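Local atomic coordinates of hydrolase (Thermus thermophilus, PDB entry 1UFO), a protein that is of unidentified physiological function but adopts the alpha/beta hydrolase fold and probably catalyses hydrolysis of a still unidentified substrate. Residues 115-120 against 161-166; 131-136 against 229-234; 177-182 against 186-191. One frame throughout, in Å; residues are numbered along the deposited sequence.

Contact 1 of 3, residues 115-120 against 161-166; sequences GAFVAH and APPATR
With CG of F117 anti to its backbone N (chi1 -179°), the far ring atoms CE1 and CZ reach P163; CB of H120 faces the same proline because of where the residue sits on its helix, and a chi1 of -86° then positions the imidazole toward Y170 and H177. In the alpha/beta hydrolase fold this is the helix that follows the strand and the probable nucleophile elbow: helix 114-124 starts at that turn, and the loop after helix 153-160 packs P163 against it. The side chains of F117 and P163 cross at about a right angle, with F117 CE1 3.6 Å from P163 CG and F117 CZ 3.7 Å from P163 CD. The approach is oblique. Y82 meets F117 edge-to-face, adding a second neighbour. One helical turn on, H120 CB lies 3.9 Å from P163 CG, and P163 CB rests 3.5 Å from H120 O.

Proline suits this wedge: it is compact and apolar, and its fixed phi fits the start of the 3-10 turn at 163-165, where a missing N-H costs nothing. Histidine suits its place because a polar ring in the interior can use both nitrogens, and it does: ND1 bonds to Y170 OH and NE2 to H177 NE2, which should hold the ring's rotation. The shape of the proline loop is set by its own bonds. R166 N reaches P163 O, and T165 fastens the turn twice to a single carbonyl, its N at 2.9 Å from P162 O and its OG1 at 2.6 Å from P162 O, the hydroxyl lying in the carbonyl plane.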
ATOM      1  N   GLY A 115       8.195  -8.812 -15.934  1.00  8.19           N
ATOM      2  CA  GLY A 115       7.105  -9.720 -15.532  1.00  9.35           C
ATOM      3  C   GLY A 115       5.793  -8.966 -15.197  1.00  9.00           C
ATOM      4  O   GLY A 115       4.718  -9.511 -15.412  1.00  9.50           O
ATOM      5  N   ALA A 116       5.917  -7.705 -14.735  1.00  8.73           N
ATOM      6  CA  ALA A 116       4.727  -6.899 -14.447  1.00  8.65           C
ATOM      7  C   ALA A 116       4.081  -6.527 -15.787  1.00  8.20           C
ATOM      8  O   ALA A 116       2.829  -6.505 -15.925  1.00  8.66           O
ATOM      9  CB  ALA A 116       5.132  -5.637 -13.682  1.00  8.10           C
ATOM     10  N   PHE A 117       4.924  -6.250 -16.806  1.00  7.61           N
ATOM     11  CA  PHE A 117       4.366  -5.921 -18.116  1.00  7.92           C
ATOM     12  C   PHE A 117       3.669  -7.151 -18.698  1.00  9.75           C
ATOM     13  O   PHE A 117       2.625  -7.021 -19.330  1.00  9.24           O
ATOM     14  CB  PHE A 117       5.517  -5.462 -19.063  1.00  8.54           C
ATOM     15  CG  PHE A 117       5.013  -5.085 -20.421  1.00  8.95           C
ATOM     16  CD1 PHE A 117       4.336  -3.873 -20.610  1.00  9.81           C
ATOM     17  CD2 PHE A 117       5.218  -5.944 -21.521  1.00 10.28           C
ATOM     18  CE1 PHE A 117       3.858  -3.511 -21.862  1.00 10.85           C
ATOM     19  CE2 PHE A 117       4.772  -5.578 -22.789  1.00 10.19           C
ATOM     20  CZ  PHE A 117       4.077  -4.355 -22.957  1.00 11.49           C
ATOM     21  N   VAL A 118       4.270  -8.338 -18.489  1.00  8.38           N
ATOM     22  CA  VAL A 118       3.637  -9.575 -18.962  1.00  8.54           C
ATOM     23  C   VAL A 118       2.284  -9.748 -18.276  1.00  9.10           C
ATOM     24  O   VAL A 118       1.342 -10.197 -18.905  1.00  8.40           O
ATOM     25  CB  VAL A 118       4.561 -10.773 -18.689  1.00  8.97           C
ATOM     26  CG1 VAL A 118       3.813 -12.152 -19.063  1.00  8.63           C
ATOM     27  CG2 VAL A 118       5.777 -10.627 -19.582  1.00  8.93           C
ATOM     28  N   ALA A 119       2.197  -9.471 -16.967  1.00  8.36           N
ATOM     29  CA  ALA A 119       0.895  -9.548 -16.264  1.00  9.16           C
ATOM     30  C   ALA A 119      -0.122  -8.642 -16.996  1.00  9.12           C
ATOM     31  O   ALA A 119      -1.308  -9.030 -17.167  1.00 10.47           O
ATOM     32  CB  ALA A 119       1.103  -9.124 -14.766  1.00 10.95           C
ATOM     33  N   HIS A 120       0.303  -7.442 -17.386  1.00  8.33           N
ATOM     34  CA  HIS A 120      -0.578  -6.550 -18.144  1.00  8.17           C
ATOM     35  C   HIS A 120      -0.997  -7.157 -19.494  1.00  9.83           C
ATOM     36  O   HIS A 120      -2.187  -7.097 -19.847  1.00  9.70           O
ATOM     37  CB  HIS A 120       0.131  -5.215 -18.321  1.00  9.46           C
ATOM     38  CG  HIS A 120      -0.089  -4.298 -17.169  1.00  9.49           C
ATOM     39  ND1 HIS A 120      -1.224  -3.519 -17.033  1.00  9.30           N
ATOM     40  CD2 HIS A 120       0.711  -3.996 -16.100  1.00 11.23           C
ATOM     41  CE1 HIS A 120      -1.102  -2.774 -15.943  1.00 10.40           C
ATOM     42  NE2 HIS A 120       0.059  -3.043 -15.354  1.00  8.59           N
ATOM     43  N   ALA A 161      -0.522  -0.539 -29.591  1.00 17.70           N
ATOM     44  CA  ALA A 161      -1.636  -0.667 -28.663  1.00 15.58           C
ATOM     45  C   ALA A 161      -1.130  -1.334 -27.366  1.00 15.05           C
ATOM     46  O   ALA A 161      -1.277  -2.526 -27.166  1.00 14.96           O
ATOM     47  CB  ALA A 161      -2.795  -1.520 -29.273  1.00 16.70           C
ATOM     48  N   PRO A 162      -0.449  -0.558 -26.505  1.00 13.24           N
ATOM     49  CA  PRO A 162       0.068  -1.112 -25.239  1.00 12.36           C
ATOM     50  C   PRO A 162      -1.090  -1.740 -24.439  1.00 11.73           C
ATOM     51  O   PRO A 162      -2.242  -1.278 -24.508  1.00 12.19           O
ATOM     52  CB  PRO A 162       0.606   0.123 -24.519  1.00 12.84           C
ATOM     53  CG  PRO A 162       1.045   1.016 -25.708  1.00 13.85           C
ATOM     54  CD  PRO A 162      -0.077   0.844 -26.674  1.00 12.90           C
ATOM     55  N   PRO A 163      -0.787  -2.778 -23.634  1.00 10.81           N
ATOM     56  CA  PRO A 163      -1.878  -3.382 -22.863  1.00 11.25           C
ATOM     57  C   PRO A 163      -2.651  -2.423 -21.987  1.00 11.09           C
ATOM     58  O   PRO A 163      -3.872  -2.568 -21.883  1.00 12.49           O
ATOM     59  CB  PRO A 163      -1.190  -4.487 -22.012  1.00 13.15           C
ATOM     60  CG  PRO A 163       0.276  -4.089 -22.055  1.00 14.58           C
ATOM     61  CD  PRO A 163       0.518  -3.426 -23.388  1.00 12.12           C
ATOM     62  N   ALA A 164      -1.980  -1.477 -21.342  1.00 12.52           N
ATOM     63  CA  ALA A 164      -2.737  -0.576 -20.455  1.00 11.80           C
ATOM     64  C   ALA A 164      -3.702   0.338 -21.171  1.00 12.87           C
ATOM     65  O   ALA A 164      -4.480   1.019 -20.510  1.00 13.77           O
ATOM     66  CB  ALA A 164      -1.795   0.257 -19.573  1.00 14.85           C
ATOM     67  N   THR A 165      -3.620   0.356 -22.509  1.00 14.38           N
ATOM     68  CA  THR A 165      -4.601   1.181 -23.276  1.00 15.25           C
ATOM     69  C   THR A 165      -5.851   0.357 -23.598  1.00 16.91           C
ATOM     70  O   THR A 165      -6.794   0.886 -24.251  1.00 19.13           O
ATOM     71  CB  THR A 165      -4.013   1.703 -24.607  1.00 16.30           C
ATOM     72  OG1 THR A 165      -3.765   0.600 -25.487  1.00 15.68           O
ATOM     73  CG2 THR A 165      -2.702   2.457 -24.342  1.00 17.77           C
ATOM     74  N   ARG A 166      -5.898  -0.916 -23.144  1.00 16.37           N
ATOM     75  CA  ARG A 166      -7.050  -1.839 -23.402  1.00 17.16           C
ATOM     76  C   ARG A 166      -7.743  -2.186 -22.050  1.00 16.62           C
ATOM     77  O   ARG A 166      -8.122  -3.351 -21.796  1.00 15.65           O
ATOM     78  CB  ARG A 166      -6.508  -3.130 -24.100  1.00 18.27           C
ATOM     79  CG  ARG A 166      -5.682  -2.812 -25.374  1.00 22.35           C
ATOM     80  CD  ARG A 166      -4.919  -4.010 -25.849  1.00 28.15           C
ATOM     81  NE  ARG A 166      -5.864  -5.061 -26.146  1.00 32.42           N
ATOM     82  CZ  ARG A 166      -5.513  -6.315 -26.400  1.00 33.54           C
ATOM     83  NH1 ARG A 166      -6.451  -7.238 -26.680  1.00 37.09           N
ATOM     84  NH2 ARG A 166      -4.238  -6.660 -26.351  1.00 33.71           N
TER

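Contact 2 of 3, residues 131-136 against 229-234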
ATOM      1  N   GLY A 131      -6.431 -11.639  -8.729  1.00 10.75           N
ATOM      2  CA  GLY A 131      -5.812 -10.354  -8.391  1.00  9.83           C
ATOM      3  C   GLY A 131      -4.411 -10.399  -8.941  1.00 10.23           C
ATOM      4  O   GLY A 131      -3.879 -11.479  -9.248  1.00  9.97           O
ATOM      5  N   VAL A 132      -3.814  -9.220  -9.117  1.00  7.64           N
ATOM      6  CA  VAL A 132      -2.466  -9.158  -9.709  1.00  7.57           C
ATOM      7  C   VAL A 132      -1.616  -8.159  -8.950  1.00  8.18           C
ATOM      8  O   VAL A 132      -2.132  -7.068  -8.605  1.00  8.45           O
ATOM      9  CB  VAL A 132      -2.592  -8.596 -11.168  1.00  8.63           C
ATOM     10  CG1 VAL A 132      -1.183  -8.380 -11.778  1.00 10.56           C
ATOM     11  CG2 VAL A 132      -3.350  -9.636 -12.071  1.00 10.83           C
ATOM     12  N   LEU A 133      -0.349  -8.549  -8.668  1.00  7.61           N
ATOM     13  CA  LEU A 133       0.628  -7.613  -8.077  1.00  7.07           C
ATOM     14  C   LEU A 133       1.614  -7.280  -9.197  1.00  8.43           C
ATOM     15  O   LEU A 133       2.212  -8.150  -9.813  1.00  8.17           O
ATOM     16  CB  LEU A 133       1.433  -8.266  -6.923  1.00  7.22           C
ATOM     17  CG  LEU A 133       0.542  -8.847  -5.813  1.00  6.88           C
ATOM     18  CD1 LEU A 133       1.496  -9.452  -4.752  1.00  8.71           C
ATOM     19  CD2 LEU A 133      -0.256  -7.724  -5.108  1.00  8.61           C
ATOM     20  N   ALA A 134       1.778  -5.978  -9.488  1.00  6.78           N
ATOM     21  CA  ALA A 134       2.711  -5.533 -10.510  1.00  6.67           C
ATOM     22  C   ALA A 134       3.783  -4.737  -9.761  1.00  7.04           C
ATOM     23  O   ALA A 134       3.592  -3.578  -9.361  1.00  8.01           O
ATOM     24  CB  ALA A 134       1.945  -4.615 -11.542  1.00  6.72           C
ATOM     25  N   PHE A 135       4.940  -5.409  -9.569  1.00  7.30           N
ATOM     26  CA  PHE A 135       6.021  -4.794  -8.851  1.00  7.27           C
ATOM     27  C   PHE A 135       6.994  -4.116  -9.822  1.00  8.07           C
ATOM     28  O   PHE A 135       7.295  -4.666 -10.861  1.00  9.66           O
ATOM     29  CB  PHE A 135       6.847  -5.848  -8.138  1.00  7.59           C
ATOM     30  CG  PHE A 135       6.157  -6.523  -7.011  1.00  7.21           C
ATOM     31  CD1 PHE A 135       5.502  -7.760  -7.199  1.00  7.17           C
ATOM     32  CD2 PHE A 135       6.222  -5.987  -5.694  1.00  8.17           C
ATOM     33  CE1 PHE A 135       4.941  -8.439  -6.124  1.00  6.09           C
ATOM     34  CE2 PHE A 135       5.668  -6.659  -4.625  1.00  6.73           C
ATOM     35  CZ  PHE A 135       5.013  -7.908  -4.817  1.00  6.12           C
ATOM     36  N   ILE A 136       7.418  -2.909  -9.450  1.00  7.62           N
ATOM     37  CA  ILE A 136       8.444  -2.138 -10.185  1.00  8.48           C
ATOM     38  C   ILE A 136       8.318  -2.182 -11.712  1.00  9.27           C
ATOM     39  O   ILE A 136       9.279  -2.372 -12.445  1.00  8.91           O
ATOM     40  CB  ILE A 136       9.901  -2.564  -9.691  1.00  7.41           C
ATOM     41  CG1 ILE A 136      10.268  -4.008 -10.127  1.00  8.63           C
ATOM     42  CG2 ILE A 136       9.943  -2.378  -8.129  1.00  9.50           C
ATOM     43  CD1 ILE A 136      11.765  -4.320  -9.589  1.00  7.88           C
ATOM     44  N   ALA A 229      -0.710  -8.404   1.746  1.00  8.76           N
ATOM     45  CA  ALA A 229      -1.979  -7.907   2.341  1.00  9.13           C
ATOM     46  C   ALA A 229      -3.037  -7.726   1.240  1.00  8.89           C
ATOM     47  O   ALA A 229      -4.165  -8.065   1.456  1.00 10.21           O
ATOM     48  CB  ALA A 229      -1.724  -6.527   3.064  1.00 10.26           C
ATOM     49  N   PHE A 230      -2.654  -7.192   0.088  1.00  7.72           N
ATOM     50  CA  PHE A 230      -3.576  -6.972  -1.015  1.00  8.45           C
ATOM     51  C   PHE A 230      -4.151  -8.295  -1.487  1.00  9.85           C
ATOM     52  O   PHE A 230      -5.355  -8.369  -1.694  1.00 10.15           O
ATOM     53  CB  PHE A 230      -2.810  -6.257  -2.136  1.00  9.49           C
ATOM     54  CG  PHE A 230      -3.687  -5.808  -3.295  1.00  9.76           C
ATOM     55  CD1 PHE A 230      -4.346  -4.549  -3.248  1.00 10.80           C
ATOM     56  CD2 PHE A 230      -3.805  -6.579  -4.450  1.00  9.09           C
ATOM     57  CE1 PHE A 230      -5.076  -4.100  -4.327  1.00 10.10           C
ATOM     58  CE2 PHE A 230      -4.558  -6.100  -5.563  1.00 10.46           C
ATOM     59  CZ  PHE A 230      -5.204  -4.843  -5.503  1.00  9.52           C
ATOM     60  N   LEU A 231      -3.270  -9.297  -1.650  1.00  9.44           N
ATOM     61  CA  LEU A 231      -3.749 -10.656  -2.065  1.00 10.27           C
ATOM     62  C   LEU A 231      -4.676 -11.251  -0.992  1.00 10.63           C
ATOM     63  O   LEU A 231      -5.718 -11.777  -1.363  1.00 12.28           O
ATOM     64  CB  LEU A 231      -2.595 -11.621  -2.235  1.00 11.65           C
ATOM     65  CG  LEU A 231      -1.635 -11.256  -3.387  1.00 13.88           C
ATOM     66  CD1 LEU A 231      -0.599 -12.387  -3.557  1.00 15.70           C
ATOM     67  CD2 LEU A 231      -2.407 -10.948  -4.670  1.00 14.38           C
ATOM     68  N   GLU A 232      -4.334 -11.152   0.277  1.00 10.46           N
ATOM     69  CA  GLU A 232      -5.237 -11.760   1.262  1.00 10.81           C
ATOM     70  C   GLU A 232      -6.576 -11.045   1.295  1.00 12.68           C
ATOM     71  O   GLU A 232      -7.609 -11.721   1.445  1.00 11.25           O
ATOM     72  CB  GLU A 232      -4.658 -11.822   2.634  1.00 11.67           C
ATOM     73  CG  GLU A 232      -3.440 -12.741   2.674  1.00 13.96           C
ATOM     74  CD  GLU A 232      -2.986 -13.013   4.073  1.00 19.74           C
ATOM     75  OE1 GLU A 232      -2.870 -14.208   4.418  1.00 23.25           O
ATOM     76  OE2 GLU A 232      -2.698 -12.088   4.862  1.00 20.39           O
ATOM     77  N   HIS A 233      -6.584  -9.696   1.128  1.00 10.93           N
ATOM     78  CA  HIS A 233      -7.867  -8.984   1.130  1.00 10.19           C
ATOM     79  C   HIS A 233      -8.763  -9.527   0.003  1.00 11.86           C
ATOM     80  O   HIS A 233      -9.941  -9.826   0.217  1.00 13.00           O
ATOM     81  CB  HIS A 233      -7.590  -7.486   0.879  1.00 10.07           C
ATOM     82  CG  HIS A 233      -8.850  -6.689   0.828  1.00  9.71           C
ATOM     83  ND1 HIS A 233      -9.578  -6.400   1.957  1.00  9.78           N
ATOM     84  CD2 HIS A 233      -9.568  -6.222  -0.230  1.00 10.95           C
ATOM     85  CE1 HIS A 233     -10.705  -5.804   1.591  1.00 11.85           C
ATOM     86  NE2 HIS A 233     -10.725  -5.688   0.271  1.00 12.34           N
ATOM     87  N   TRP A 234      -8.207  -9.671  -1.211  1.00 10.68           N
ATOM     88  CA  TRP A 234      -9.036 -10.128  -2.323  1.00 11.78           C
ATOM     89  C   TRP A 234      -9.359 -11.641  -2.233  1.00 12.09           C
ATOM     90  O   TRP A 234     -10.395 -12.052  -2.689  1.00 14.04           O
ATOM     91  CB  TRP A 234      -8.408  -9.761  -3.700  1.00 12.49           C
ATOM     92  CG  TRP A 234      -8.505  -8.268  -3.885  1.00 11.92           C
ATOM     93  CD1 TRP A 234      -7.458  -7.301  -3.850  1.00 12.28           C
ATOM     94  CD2 TRP A 234      -9.716  -7.527  -3.978  1.00 15.40           C
ATOM     95  NE1 TRP A 234      -8.031  -6.064  -3.882  1.00 14.15           N
ATOM     96  CE2 TRP A 234      -9.389  -6.151  -3.970  1.00 15.84           C
ATOM     97  CE3 TRP A 234     -11.063  -7.896  -4.067  1.00 15.60           C
ATOM     98  CZ2 TRP A 234     -10.384  -5.139  -4.034  1.00 17.42           C
ATOM     99  CZ3 TRP A 234     -12.037  -6.916  -4.154  1.00 19.89           C
ATOM    100  CH2 TRP A 234     -11.695  -5.547  -4.134  1.00 19.79           C
TER
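L133 meets both F230 and L231: its CD2 is shared between the two, while CG and CD1 pack on L231. Both leucines have the extended shape common to the residue: L133 has CG opposite its carbonyl carbon (chi1 -56°) with chi2 at 180°, and L231 is nearly the same. The two branches cross at a slant, L133 CG lying 3.8 Å from L231 CD2 and L133 CD1 3.8 Å from L231 CD1. F230 instead has chi1 at -173°, which directs its ring toward strand 132-135, where it and L133 slide past each other in opposite directions. L133 CD2 comes 3.8 Å from F230 CD2, obliquely to the ring, and F230 CE2 is 4.0 Å from V132 O.

This is the three-layer plan of an alpha/beta hydrolase. Strand 132-135 lies between strands 107-112 and 175-180, and helix 221-236 runs nearly antiparallel to it over one face, the short axes 9.2 Å apart. V132 points to the other face, where A119 and L123 of helix 114-124 cover it. Branched and aromatic apolar residues fill such a layer well, and at G131 a side chain would point at L231 and W234 and come close to both. W234 in turn lays CD1 over the centre of the F230 ring, 3.5 Å above its plane, and L222 of the second subunit also packs against F230.

Contact 3 of 3, residues 177-182 against 186-191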
ATOM      1  N   HIS A 177      -0.146  -1.781  -8.168  1.00  6.16           N
ATOM      2  CA  HIS A 177       1.203  -1.480  -8.675  1.00  6.87           C
ATOM      3  C   HIS A 177       2.016  -1.059  -7.439  1.00  7.26           C
ATOM      4  O   HIS A 177       1.575  -0.234  -6.635  1.00  8.28           O
ATOM      5  CB  HIS A 177       1.196  -0.343  -9.708  1.00  6.60           C
ATOM      6  CG  HIS A 177       1.299  -0.799 -11.113  1.00  8.42           C
ATOM      7  ND1 HIS A 177       2.523  -1.038 -11.724  1.00  7.76           N
ATOM      8  CD2 HIS A 177       0.350  -1.135 -12.045  1.00  6.83           C
ATOM      9  CE1 HIS A 177       2.310  -1.484 -12.964  1.00  8.87           C
ATOM     10  NE2 HIS A 177       1.001  -1.559 -13.165  1.00  9.47           N
ATOM     11  N   LEU A 178       3.198  -1.675  -7.260  1.00  7.08           N
ATOM     12  CA  LEU A 178       4.056  -1.347  -6.116  1.00  6.80           C
ATOM     13  C   LEU A 178       5.334  -0.786  -6.752  1.00  7.93           C
ATOM     14  O   LEU A 178       5.901  -1.396  -7.679  1.00  7.58           O
ATOM     15  CB  LEU A 178       4.410  -2.618  -5.288  1.00  7.45           C
ATOM     16  CG  LEU A 178       3.114  -3.282  -4.797  1.00  6.87           C
ATOM     17  CD1 LEU A 178       2.707  -4.500  -5.689  1.00  6.10           C
ATOM     18  CD2 LEU A 178       3.382  -3.791  -3.333  1.00  7.85           C
ATOM     19  N   HIS A 179       5.791   0.386  -6.290  1.00  7.45           N
ATOM     20  CA  HIS A 179       6.933   1.030  -6.953  1.00  8.41           C
ATOM     21  C   HIS A 179       7.789   1.815  -5.979  1.00  9.59           C
ATOM     22  O   HIS A 179       7.363   2.133  -4.879  1.00  9.20           O
ATOM     23  CB  HIS A 179       6.363   2.073  -7.932  1.00  8.71           C
ATOM     24  CG  HIS A 179       7.053   2.141  -9.254  1.00  9.10           C
ATOM     25  ND1 HIS A 179       6.714   1.287 -10.298  1.00  8.45           N
ATOM     26  CD2 HIS A 179       8.057   2.937  -9.728  1.00  9.65           C
ATOM     27  CE1 HIS A 179       7.482   1.537 -11.347  1.00  9.79           C
ATOM     28  NE2 HIS A 179       8.310   2.543 -11.032  1.00  9.44           N
ATOM     29  N   GLY A 180       9.019   2.088  -6.429  1.00  9.67           N
ATOM     30  CA  GLY A 180       9.934   2.915  -5.622  1.00 11.24           C
ATOM     31  C   GLY A 180       9.982   4.288  -6.263  1.00 11.18           C
ATOM     32  O   GLY A 180      10.087   4.437  -7.478  1.00 10.93           O
ATOM     33  N   SER A 181       9.956   5.340  -5.452  1.00  9.95           N
ATOM     34  CA  SER A 181       9.932   6.681  -6.057  1.00 10.94           C
ATOM     35  C   SER A 181      11.161   7.066  -6.866  1.00 11.73           C
ATOM     36  O   SER A 181      11.040   7.961  -7.751  1.00 12.85           O
ATOM     37  CB  SER A 181       9.688   7.737  -4.960  1.00 11.72           C
ATOM     38  OG  SER A 181      10.827   7.844  -4.099  1.00 12.60           O
ATOM     39  N   ARG A 182      12.302   6.470  -6.543  1.00 12.08           N
ATOM     40  CA  ARG A 182      13.562   6.778  -7.231  1.00 14.22           C
ATOM     41  C   ARG A 182      13.945   5.761  -8.311  1.00 14.64           C
ATOM     42  O   ARG A 182      15.114   5.646  -8.744  1.00 15.06           O
ATOM     43  CB  ARG A 182      14.672   6.894  -6.212  1.00 14.86           C
ATOM     44  CG  ARG A 182      14.397   8.003  -5.200  1.00 18.97           C
ATOM     45  CD  ARG A 182      14.610   9.409  -5.761  1.00 24.54           C
ATOM     46  NE  ARG A 182      16.039   9.628  -5.983  1.00 26.42           N
ATOM     47  CZ  ARG A 182      16.862  10.159  -5.081  1.00 26.84           C
ATOM     48  NH1 ARG A 182      18.155  10.286  -5.375  1.00 25.91           N
ATOM     49  NH2 ARG A 182      16.384  10.586  -3.913  1.00 25.92           N
ATOM     50  N   VAL A 186      12.322   1.989 -14.570  1.00 13.80           N
ATOM     51  CA  VAL A 186      10.908   2.227 -14.866  1.00 12.37           C
ATOM     52  C   VAL A 186      10.541   3.458 -14.047  1.00 12.78           C
ATOM     53  O   VAL A 186      10.239   3.370 -12.852  1.00 10.85           O
ATOM     54  CB  VAL A 186      10.015   1.091 -14.488  1.00 12.91           C
ATOM     55  CG1 VAL A 186       8.532   1.451 -14.802  1.00 11.76           C
ATOM     56  CG2 VAL A 186      10.466  -0.175 -15.280  1.00 12.07           C
ATOM     57  N   PRO A 187      10.592   4.656 -14.675  1.00 12.88           N
ATOM     58  CA  PRO A 187      10.279   5.899 -13.944  1.00 13.20           C
ATOM     59  C   PRO A 187       8.905   5.826 -13.319  1.00 12.10           C
ATOM     60  O   PRO A 187       7.973   5.278 -13.908  1.00 12.37           O
ATOM     61  CB  PRO A 187      10.261   6.963 -15.061  1.00 14.15           C
ATOM     62  CG  PRO A 187      11.324   6.409 -16.048  1.00 16.19           C
ATOM     63  CD  PRO A 187      10.937   4.947 -16.099  1.00 15.13           C
ATOM     64  N   LEU A 188       8.784   6.388 -12.116  1.00 10.64           N
ATOM     65  CA  LEU A 188       7.495   6.473 -11.451  1.00 11.25           C
ATOM     66  C   LEU A 188       6.388   6.975 -12.357  1.00 12.64           C
ATOM     67  O   LEU A 188       5.240   6.458 -12.334  1.00 12.25           O
ATOM     68  CB  LEU A 188       7.596   7.361 -10.200  1.00 11.14           C
ATOM     69  CG  LEU A 188       6.306   7.508  -9.372  1.00 13.26           C
ATOM     70  CD1 LEU A 188       6.064   6.185  -8.680  1.00 12.39           C
ATOM     71  CD2 LEU A 188       6.448   8.621  -8.321  1.00 12.79           C
ATOM     72  N   ALA A 189       6.722   7.914 -13.252  1.00 12.34           N
ATOM     73  CA  ALA A 189       5.687   8.441 -14.118  1.00 13.72           C
ATOM     74  C   ALA A 189       5.085   7.399 -15.082  1.00 13.01           C
ATOM     75  O   ALA A 189       3.930   7.562 -15.458  1.00 14.32           O
ATOM     76  CB  ALA A 189       6.267   9.640 -14.922  1.00 14.90           C
ATOM     77  N   ARG A 190       5.856   6.382 -15.450  1.00 13.29           N
ATOM     78  CA  ARG A 190       5.316   5.317 -16.359  1.00 13.74           C
ATOM     79  C   ARG A 190       4.253   4.508 -15.592  1.00 13.17           C
ATOM     80  O   ARG A 190       3.259   4.022 -16.166  1.00 12.88           O
ATOM     81  CB  ARG A 190       6.426   4.360 -16.839  1.00 17.15           C
ATOM     82  CG  ARG A 190       7.463   5.137 -17.692  1.00 20.87           C
ATOM     83  CD  ARG A 190       6.810   5.813 -18.843  1.00 25.46           C
ATOM     84  NE  ARG A 190       6.781   4.903 -19.940  1.00 29.83           N
ATOM     85  CZ  ARG A 190       6.369   5.206 -21.147  1.00 29.20           C
ATOM     86  NH1 ARG A 190       6.379   4.248 -22.046  1.00 30.54           N
ATOM     87  NH2 ARG A 190       6.009   6.441 -21.462  1.00 30.91           N
HETATM   88  N   MSE A 191       4.493   4.239 -14.308  1.00 11.08           N
HETATM   89  CA  MSE A 191       3.519   3.534 -13.514  1.00  9.31           C
HETATM   90  C   MSE A 191       2.291   4.407 -13.346  1.00 10.69           C
HETATM   91  O   MSE A 191       1.185   3.972 -13.479  1.00 10.73           O
HETATM   92  CB  MSE A 191       4.114   3.193 -12.148  1.00 10.62           C
HETATM   93  CG  MSE A 191       3.101   2.412 -11.225  1.00 10.57           C
HETATM   94 SE   MSE A 191       1.881   3.555 -10.243  1.00 15.47          SE
HETATM   95  CE  MSE A 191       3.108   3.617  -8.901  1.00  7.69           C
TER
HETATM   96  O   HOH W   1      10.973   7.381 -10.571  1.00 13.27           O
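The H179 imidazole is flanked by V186, L188 and M191, each meeting it from a different direction. V186 lies at its edge: NE2 donates to V186 O over 2.8 Å in a nearly straight bond (170°). The acceptor lies almost in the ring plane, although the donor is tilted 33° from the carbonyl plane. The side chains of H179 and V186 cross at about a right angle, with CG1 of V186 3.6 Å from CE1 of H179. M191, a selenomethionine, covers one face in a CH-pi contact, its CB 4.0 Å from the H179 ring centroid and set toward the rim. L188 CD1 comes in obliquely, 4.0 Å from H179 CD2.

The M191 chain leaves its helix with CG opposite the backbone N, then bends at chi2 and chi3, so its flexible, apolar length serves two rings: CG packs 3.5 Å from H177 ND1, while CE returns to H179 CB. Were a leucine to stand at H179, V186 O would probably lose its donor and the turn before helix 188-198 its side-chain tether. P187, at the N-cap, has no N-H to satisfy and accepts from R190 N. One water accepts from L188 N and donates to S181 O, 2.9 Å from each, bridging the helix start to the loop residue just after the strand.

Between these segments D183 accepts from V186 N, and V186 touches H217. H179 thus braces a strand-loop-helix turn of the kind that carries the acid of the alpha/beta hydrolase triad, here probably S113, H217 and D183.

In the fold
The three contacts stand 15 to 16 Å apart, centre to centre, around one mixed beta-sheet. Along the chain contacts 1 and 2 interleave, since 131-136 falls between 115-120 and 161-166; contact 3 follows contact 1 and lies wholly within the span from 131-136 to 229-234. Strands 132-135 and 175-180 are sheet neighbours, joining contacts 2 and 3 through A134 O to L178 N and I136 N to L178 O. Contact 1 leans on strand 132-135 through A116 and A119, and reaches contact 3 through H120 and H177. Helices 114-124 and 221-236 thus sandwich the sheet, on whose loops the probable triad residues are brought together.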